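Acetolactate synthase, small subunit (Thermotoga maritima, PDB 2FGC) is probably the regulatory small subunit of a two-subunit-type enzyme, built from an ACT domain followed by a second, ferredoxin-like alpha/beta domain. Local coordinates at residues Asp125-Phe136 with Ala161-Gln170. Numbering follows the deposited sequence.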
ATOM      1  N   ASP A 125      -6.241   1.684 -29.537  1.00 67.78           N
ATOM      2  CA  ASP A 125      -5.142   0.806 -29.132  1.00 64.41           C
ATOM      3  C   ASP A 125      -5.500  -0.138 -28.021  1.00 57.80           C
ATOM      4  O   ASP A 125      -4.649  -0.587 -27.285  1.00 57.14           O
ATOM      5  CB  ASP A 125      -3.864   1.592 -28.818  1.00 62.63           C
ATOM      6  CG  ASP A 125      -4.058   2.643 -27.713  1.00 74.76           C
ATOM      7  OD1 ASP A 125      -5.217   2.865 -27.219  1.00 65.72           O
ATOM      8  OD2 ASP A 125      -3.017   3.264 -27.349  1.00 76.61           O
ATOM      9  N   LYS A 126      -6.782  -0.423 -27.910  1.00 54.37           N
ATOM     10  CA  LYS A 126      -7.276  -1.464 -27.006  1.00 53.63           C
ATOM     11  C   LYS A 126      -6.324  -2.670 -27.007  1.00 47.73           C
ATOM     12  O   LYS A 126      -6.007  -3.229 -25.985  1.00 48.17           O
ATOM     13  CB  LYS A 126      -8.654  -1.970 -27.494  1.00 52.42           C
ATOM     14  CG  LYS A 126      -9.741  -1.028 -27.254  1.00 55.24           C
ATOM     15  CD  LYS A 126     -11.067  -1.621 -27.528  1.00 48.33           C
ATOM     16  CE  LYS A 126     -12.010  -0.469 -27.762  1.00 56.25           C
ATOM     17  NZ  LYS A 126     -13.272  -0.962 -28.361  1.00 71.61           N
ATOM     18  N   GLN A 127      -5.875  -3.043 -28.188  1.00 40.10           N
ATOM     19  CA  GLN A 127      -5.254  -4.332 -28.359  1.00 45.08           C
ATOM     20  C   GLN A 127      -3.828  -4.284 -27.866  1.00 45.01           C
ATOM     21  O   GLN A 127      -3.360  -5.218 -27.242  1.00 51.47           O
ATOM     22  CB  GLN A 127      -5.306  -4.767 -29.815  1.00 42.55           C
ATOM     23  CG  GLN A 127      -6.696  -5.045 -30.322  1.00 61.17           C
ATOM     24  CD  GLN A 127      -6.707  -5.485 -31.781  1.00 75.19           C
ATOM     25  OE1 GLN A 127      -6.559  -4.667 -32.691  1.00 65.92           O
ATOM     26  NE2 GLN A 127      -6.888  -6.785 -32.007  1.00 69.86           N
ATOM     27  N   GLU A 128      -3.139  -3.184 -28.130  1.00 49.69           N
ATOM     28  CA  GLU A 128      -1.777  -3.026 -27.595  1.00 51.57           C
ATOM     29  C   GLU A 128      -1.821  -3.005 -26.075  1.00 51.19           C
ATOM     30  O   GLU A 128      -1.027  -3.668 -25.437  1.00 51.65           O
ATOM     31  CB  GLU A 128      -1.076  -1.771 -28.126  1.00 51.89           C
ATOM     32  CG  GLU A 128      -0.575  -1.896 -29.563  1.00 62.93           C
ATOM     33  CD  GLU A 128      -1.715  -2.070 -30.569  1.00 85.46           C
ATOM     34  OE1 GLU A 128      -2.765  -1.380 -30.447  1.00 81.30           O
ATOM     35  OE2 GLU A 128      -1.555  -2.916 -31.486  1.00 97.15           O
ATOM     36  N   ILE A 129      -2.750  -2.246 -25.508  1.00 48.76           N
ATOM     37  CA  ILE A 129      -2.928  -2.183 -24.071  1.00 47.00           C
ATOM     38  C   ILE A 129      -3.264  -3.558 -23.456  1.00 48.35           C
ATOM     39  O   ILE A 129      -2.627  -3.955 -22.471  1.00 45.07           O
ATOM     40  CB  ILE A 129      -3.945  -1.103 -23.680  1.00 50.01           C
ATOM     41  CG1 ILE A 129      -3.397   0.286 -24.064  1.00 47.53           C
ATOM     42  CG2 ILE A 129      -4.216  -1.129 -22.199  1.00 46.97           C
ATOM     43  CD1 ILE A 129      -4.458   1.443 -23.996  1.00 47.39           C
ATOM     44  N   PHE A 130      -4.197  -4.305 -24.042  1.00 46.11           N
ATOM     45  CA  PHE A 130      -4.552  -5.592 -23.448  1.00 48.24           C
ATOM     46  C   PHE A 130      -3.409  -6.598 -23.527  1.00 47.99           C
ATOM     47  O   PHE A 130      -3.208  -7.409 -22.634  1.00 47.20           O
ATOM     48  CB  PHE A 130      -5.802  -6.196 -24.090  1.00 46.59           C
ATOM     49  CG  PHE A 130      -7.053  -5.410 -23.829  1.00 45.50           C
ATOM     50  CD1 PHE A 130      -7.267  -4.801 -22.600  1.00 56.28           C
ATOM     51  CD2 PHE A 130      -8.032  -5.297 -24.807  1.00 52.01           C
ATOM     52  CE1 PHE A 130      -8.420  -4.061 -22.357  1.00 54.89           C
ATOM     53  CE2 PHE A 130      -9.208  -4.567 -24.559  1.00 48.22           C
ATOM     54  CZ  PHE A 130      -9.387  -3.947 -23.333  1.00 51.00           C
ATOM     55  N   GLN A 131      -2.687  -6.548 -24.629  1.00 48.00           N
ATOM     56  CA  GLN A 131      -1.489  -7.330 -24.795  1.00 50.29           C
ATOM     57  C   GLN A 131      -0.461  -7.074 -23.737  1.00 48.57           C
ATOM     58  O   GLN A 131       0.134  -8.009 -23.210  1.00 46.88           O
ATOM     59  CB  GLN A 131      -0.878  -6.968 -26.098  1.00 50.01           C
ATOM     60  CG  GLN A 131      -1.562  -7.690 -27.132  1.00 60.27           C
ATOM     61  CD  GLN A 131      -0.821  -7.597 -28.399  1.00 81.76           C
ATOM     62  OE1 GLN A 131      -0.214  -6.539 -28.713  1.00 77.20           O
ATOM     63  NE2 GLN A 131      -0.831  -8.706 -29.165  1.00 84.03           N
ATOM     64  N   LEU A 132      -0.279  -5.792 -23.435  1.00 45.91           N
ATOM     65  CA  LEU A 132       0.686  -5.369 -22.459  1.00 46.91           C
ATOM     66  C   LEU A 132       0.309  -5.905 -21.046  1.00 47.13           C
ATOM     67  O   LEU A 132       1.162  -6.442 -20.298  1.00 43.43           O
ATOM     68  CB  LEU A 132       0.828  -3.844 -22.532  1.00 42.28           C
ATOM     69  CG  LEU A 132       1.944  -3.362 -21.621  1.00 50.79           C
ATOM     70  CD1 LEU A 132       3.277  -3.714 -22.206  1.00 51.52           C
ATOM     71  CD2 LEU A 132       1.833  -1.830 -21.302  1.00 43.40           C
ATOM     72  N   VAL A 133      -0.976  -5.770 -20.708  1.00 47.06           N
ATOM     73  CA  VAL A 133      -1.513  -6.269 -19.455  1.00 46.29           C
ATOM     74  C   VAL A 133      -1.252  -7.777 -19.358  1.00 49.06           C
ATOM     75  O   VAL A 133      -0.786  -8.234 -18.325  1.00 48.14           O
ATOM     76  CB  VAL A 133      -3.004  -5.968 -19.365  1.00 48.28           C
ATOM     77  CG1 VAL A 133      -3.685  -6.767 -18.239  1.00 44.14           C
ATOM     78  CG2 VAL A 133      -3.205  -4.468 -19.217  1.00 45.08           C
ATOM     79  N   GLU A 134      -1.517  -8.539 -20.430  1.00 48.05           N
ATOM     80  CA  GLU A 134      -1.241  -9.984 -20.436  1.00 50.77           C
ATOM     81  C   GLU A 134       0.232 -10.299 -20.209  1.00 50.19           C
ATOM     82  O   GLU A 134       0.545 -11.130 -19.377  1.00 45.79           O
ATOM     83  CB  GLU A 134      -1.669 -10.635 -21.744  1.00 52.57           C
ATOM     84  CG  GLU A 134      -3.150 -10.574 -21.995  1.00 54.53           C
ATOM     85  CD  GLU A 134      -3.601 -11.436 -23.168  1.00 71.81           C
ATOM     86  OE1 GLU A 134      -2.884 -12.448 -23.473  1.00 68.09           O
ATOM     87  OE2 GLU A 134      -4.676 -11.080 -23.774  1.00 71.93           O
ATOM     88  N   ILE A 135       1.128  -9.647 -20.963  1.00 49.04           N
ATOM     89  CA  ILE A 135       2.581  -9.826 -20.786  1.00 46.53           C
ATOM     90  C   ILE A 135       3.007  -9.506 -19.347  1.00 45.20           C
ATOM     91  O   ILE A 135       3.837 -10.194 -18.774  1.00 43.27           O
ATOM     92  CB  ILE A 135       3.413  -8.951 -21.791  1.00 48.62           C
ATOM     93  CG1 ILE A 135       3.270  -9.504 -23.212  1.00 42.20           C
ATOM     94  CG2 ILE A 135       4.894  -8.901 -21.398  1.00 39.26           C
ATOM     95  CD1 ILE A 135       3.452  -8.458 -24.315  1.00 44.10           C
ATOM     96  N   PHE A 136       2.457  -8.469 -18.737  1.00 41.96           N
ATOM     97  CA  PHE A 136       2.858  -8.211 -17.357  1.00 40.99           C
ATOM     98  C   PHE A 136       2.038  -8.955 -16.303  1.00 44.49           C
ATOM     99  O   PHE A 136       2.240  -8.711 -15.141  1.00 42.69           O
ATOM    100  CB  PHE A 136       2.838  -6.728 -17.056  1.00 39.73           C
ATOM    101  CG  PHE A 136       4.044  -6.010 -17.574  1.00 42.63           C
ATOM    102  CD1 PHE A 136       4.243  -5.862 -18.956  1.00 44.77           C
ATOM    103  CD2 PHE A 136       5.012  -5.499 -16.707  1.00 45.46           C
ATOM    104  CE1 PHE A 136       5.375  -5.197 -19.502  1.00 44.42           C
ATOM    105  CE2 PHE A 136       6.169  -4.854 -17.247  1.00 47.82           C
ATOM    106  CZ  PHE A 136       6.335  -4.709 -18.671  1.00 37.41           C
ATOM    107  N   ALA A 161       8.237  -0.089 -15.125  1.00 51.46           N
ATOM    108  CA  ALA A 161       8.408  -0.468 -16.528  1.00 47.78           C
ATOM    109  C   ALA A 161       7.028  -0.543 -17.203  1.00 46.77           C
ATOM    110  O   ALA A 161       6.835  -0.078 -18.328  1.00 49.00           O
ATOM    111  CB  ALA A 161       9.155  -1.779 -16.637  1.00 44.78           C
ATOM    112  N   PHE A 162       6.057  -1.098 -16.504  1.00 46.84           N
ATOM    113  CA  PHE A 162       4.709  -1.209 -17.060  1.00 46.90           C
ATOM    114  C   PHE A 162       4.067   0.182 -17.323  1.00 50.48           C
ATOM    115  O   PHE A 162       3.625   0.487 -18.443  1.00 51.26           O
ATOM    116  CB  PHE A 162       3.801  -2.057 -16.144  1.00 42.77           C
ATOM    117  CG  PHE A 162       2.397  -2.119 -16.647  1.00 44.73           C
ATOM    118  CD1 PHE A 162       2.058  -2.994 -17.679  1.00 49.20           C
ATOM    119  CD2 PHE A 162       1.445  -1.247 -16.185  1.00 45.65           C
ATOM    120  CE1 PHE A 162       0.749  -3.062 -18.203  1.00 46.71           C
ATOM    121  CE2 PHE A 162       0.112  -1.281 -16.723  1.00 54.45           C
ATOM    122  CZ  PHE A 162      -0.219  -2.218 -17.743  1.00 47.28           C
ATOM    123  N   ILE A 163       4.026   1.018 -16.283  1.00 52.62           N
ATOM    124  CA  ILE A 163       3.578   2.399 -16.360  1.00 49.25           C
ATOM    125  C   ILE A 163       4.239   3.207 -17.447  1.00 49.95           C
ATOM    126  O   ILE A 163       3.572   3.967 -18.145  1.00 55.77           O
ATOM    127  CB  ILE A 163       3.751   3.077 -14.999  1.00 51.80           C
ATOM    128  CG1 ILE A 163       2.634   2.598 -14.069  1.00 43.33           C
ATOM    129  CG2 ILE A 163       3.776   4.636 -15.127  1.00 53.59           C
ATOM    130  CD1 ILE A 163       2.944   2.831 -12.498  1.00 44.14           C
ATOM    131  N   ASN A 164       5.538   3.055 -17.608  1.00 48.34           N
ATOM    132  CA  ASN A 164       6.230   3.770 -18.668  1.00 48.93           C
ATOM    133  C   ASN A 164       5.923   3.310 -20.071  1.00 50.35           C
ATOM    134  O   ASN A 164       6.084   4.078 -21.037  1.00 51.61           O
ATOM    135  CB  ASN A 164       7.724   3.778 -18.406  1.00 49.35           C
ATOM    136  CG  ASN A 164       8.074   4.610 -17.163  1.00 62.96           C
ATOM    137  OD1 ASN A 164       7.432   5.640 -16.858  1.00 62.45           O
ATOM    138  ND2 ASN A 164       9.080   4.155 -16.430  1.00 66.63           N
ATOM    139  N   LEU A 165       5.455   2.075 -20.206  1.00 47.64           N
ATOM    140  CA  LEU A 165       5.136   1.556 -21.525  1.00 47.58           C
ATOM    141  C   LEU A 165       3.765   2.001 -22.039  1.00 50.78           C
ATOM    142  O   LEU A 165       3.421   1.811 -23.240  1.00 51.73           O
ATOM    143  CB  LEU A 165       5.234   0.040 -21.517  1.00 45.91           C
ATOM    144  CG  LEU A 165       6.664  -0.475 -21.569  1.00 47.00           C
ATOM    145  CD1 LEU A 165       6.650  -1.971 -21.347  1.00 45.69           C
ATOM    146  CD2 LEU A 165       7.317  -0.166 -22.897  1.00 43.57           C
ATOM    147  N   LEU A 166       2.965   2.592 -21.160  1.00 49.52           N
ATOM    148  CA  LEU A 166       1.649   3.063 -21.613  1.00 51.04           C
ATOM    149  C   LEU A 166       1.747   4.422 -22.332  1.00 54.30           C
ATOM    150  O   LEU A 166       2.645   5.224 -22.006  1.00 50.82           O
ATOM    151  CB  LEU A 166       0.682   3.123 -20.450  1.00 50.31           C
ATOM    152  CG  LEU A 166       0.411   1.779 -19.795  1.00 46.53           C
ATOM    153  CD1 LEU A 166      -0.361   2.032 -18.494  1.00 52.27           C
ATOM    154  CD2 LEU A 166      -0.396   0.889 -20.796  1.00 46.95           C
ATOM    155  N   PRO A 167       0.840   4.692 -23.319  1.00 56.13           N
ATOM    156  CA  PRO A 167       0.994   5.996 -23.984  1.00 57.44           C
ATOM    157  C   PRO A 167       0.645   7.063 -22.971  1.00 56.83           C
ATOM    158  O   PRO A 167      -0.461   7.072 -22.440  1.00 57.21           O
ATOM    159  CB  PRO A 167       0.001   5.957 -25.158  1.00 53.25           C
ATOM    160  CG  PRO A 167      -0.895   4.826 -24.903  1.00 58.08           C
ATOM    161  CD  PRO A 167      -0.300   3.916 -23.857  1.00 57.54           C
ATOM    162  N   GLN A 168       1.606   7.921 -22.673  1.00 58.04           N
ATOM    163  CA  GLN A 168       1.501   8.761 -21.499  1.00 58.11           C
ATOM    164  C   GLN A 168       0.335   9.717 -21.593  1.00 56.45           C
ATOM    165  O   GLN A 168      -0.287  10.027 -20.579  1.00 56.21           O
ATOM    166  CB  GLN A 168       2.836   9.457 -21.213  1.00 63.22           C
ATOM    167  CG  GLN A 168       4.008   8.398 -20.925  1.00 76.06           C
ATOM    168  CD  GLN A 168       3.823   7.513 -19.626  1.00 76.92           C
ATOM    169  OE1 GLN A 168       3.880   8.025 -18.504  1.00 80.48           O
ATOM    170  NE2 GLN A 168       3.628   6.198 -19.803  1.00 56.41           N
ATOM    171  N   LYS A 169      -0.025  10.133 -22.798  1.00 53.58           N
ATOM    172  CA  LYS A 169      -1.165  11.047 -22.949  1.00 55.50           C
ATOM    173  C   LYS A 169      -2.533  10.405 -22.563  1.00 54.07           C
ATOM    174  O   LYS A 169      -3.536  11.096 -22.356  1.00 53.74           O
ATOM    175  CB  LYS A 169      -1.183  11.644 -24.360  1.00 52.82           C
ATOM    176  CG  LYS A 169      -1.733  10.705 -25.420  1.00 61.69           C
ATOM    177  CD  LYS A 169      -1.898  11.386 -26.807  1.00 61.18           C
ATOM    178  CE  LYS A 169      -2.376  10.373 -27.888  1.00 72.50           C
ATOM    179  NZ  LYS A 169      -3.739   9.697 -27.645  1.00 69.34           N
ATOM    180  N   GLN A 170      -2.551   9.082 -22.463  1.00 52.89           N
ATOM    181  CA  GLN A 170      -3.752   8.334 -22.181  1.00 51.42           C
ATOM    182  C   GLN A 170      -3.898   7.807 -20.742  1.00 52.87           C
ATOM    183  O   GLN A 170      -4.922   7.208 -20.423  1.00 51.41           O
ATOM    184  CB  GLN A 170      -3.822   7.184 -23.141  1.00 52.53           C
ATOM    185  CG  GLN A 170      -4.235   7.621 -24.536  1.00 54.31           C
ATOM    186  CD  GLN A 170      -3.892   6.546 -25.512  1.00 53.18           C
ATOM    187  OE1 GLN A 170      -4.270   5.387 -25.327  1.00 62.10           O
ATOM    188  NE2 GLN A 170      -3.135   6.890 -26.523  1.00 56.55           N
TER
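Phe-136 and Phe-162 meet edge-to-face where the two helices of a βαββαβ, ferredoxin-like domain pack antiparallel, their short axes at 174° and 11.1 Å apart, on one face of a four-stranded sheet. The ring planes stand at 64°, and Phe-162 CD1 sits over one face of the Phe-136 ring, offset toward its rim, 3.6 Å from Phe-136 CG. Phe-162 CB lies over that ring too, 4.1 Å from its centroid, a CH-pi contact. At the Phe-136 rim, Ala-161 CB comes close to the ring plane, while Leu-165 CD1 approaches Phe-136 CZ obliquely. With CG anti to the backbone N (chi1 177°), Phe-162 reaches past Phe-136 to the preceding turn of helix 126-135, where Leu-132 CD2 lies 3.5 Å from Phe-162 CE1 and 3.6 Å from Leu-166 CD2. One leucine methyl thus touches both the ring and Leu-166, and Val-133 CG2 meets the Phe-162 edge. At the other end, Asp-125, whose OD1 accepts a hydrogen bond from Asp-123 N, places OD2 3.6 Å from Pro-167 CG. Behind this layer, Phe-136 and Phe-162 both rest on Ile-152 of the sheet, and Leu-166 on Ile-118 and Val-120. The chain at 163-168 is tied by Gln-168, whose NE2 donates to Ile-163 O at 2.8 Å and to Leu-166 O at 2.6 Å.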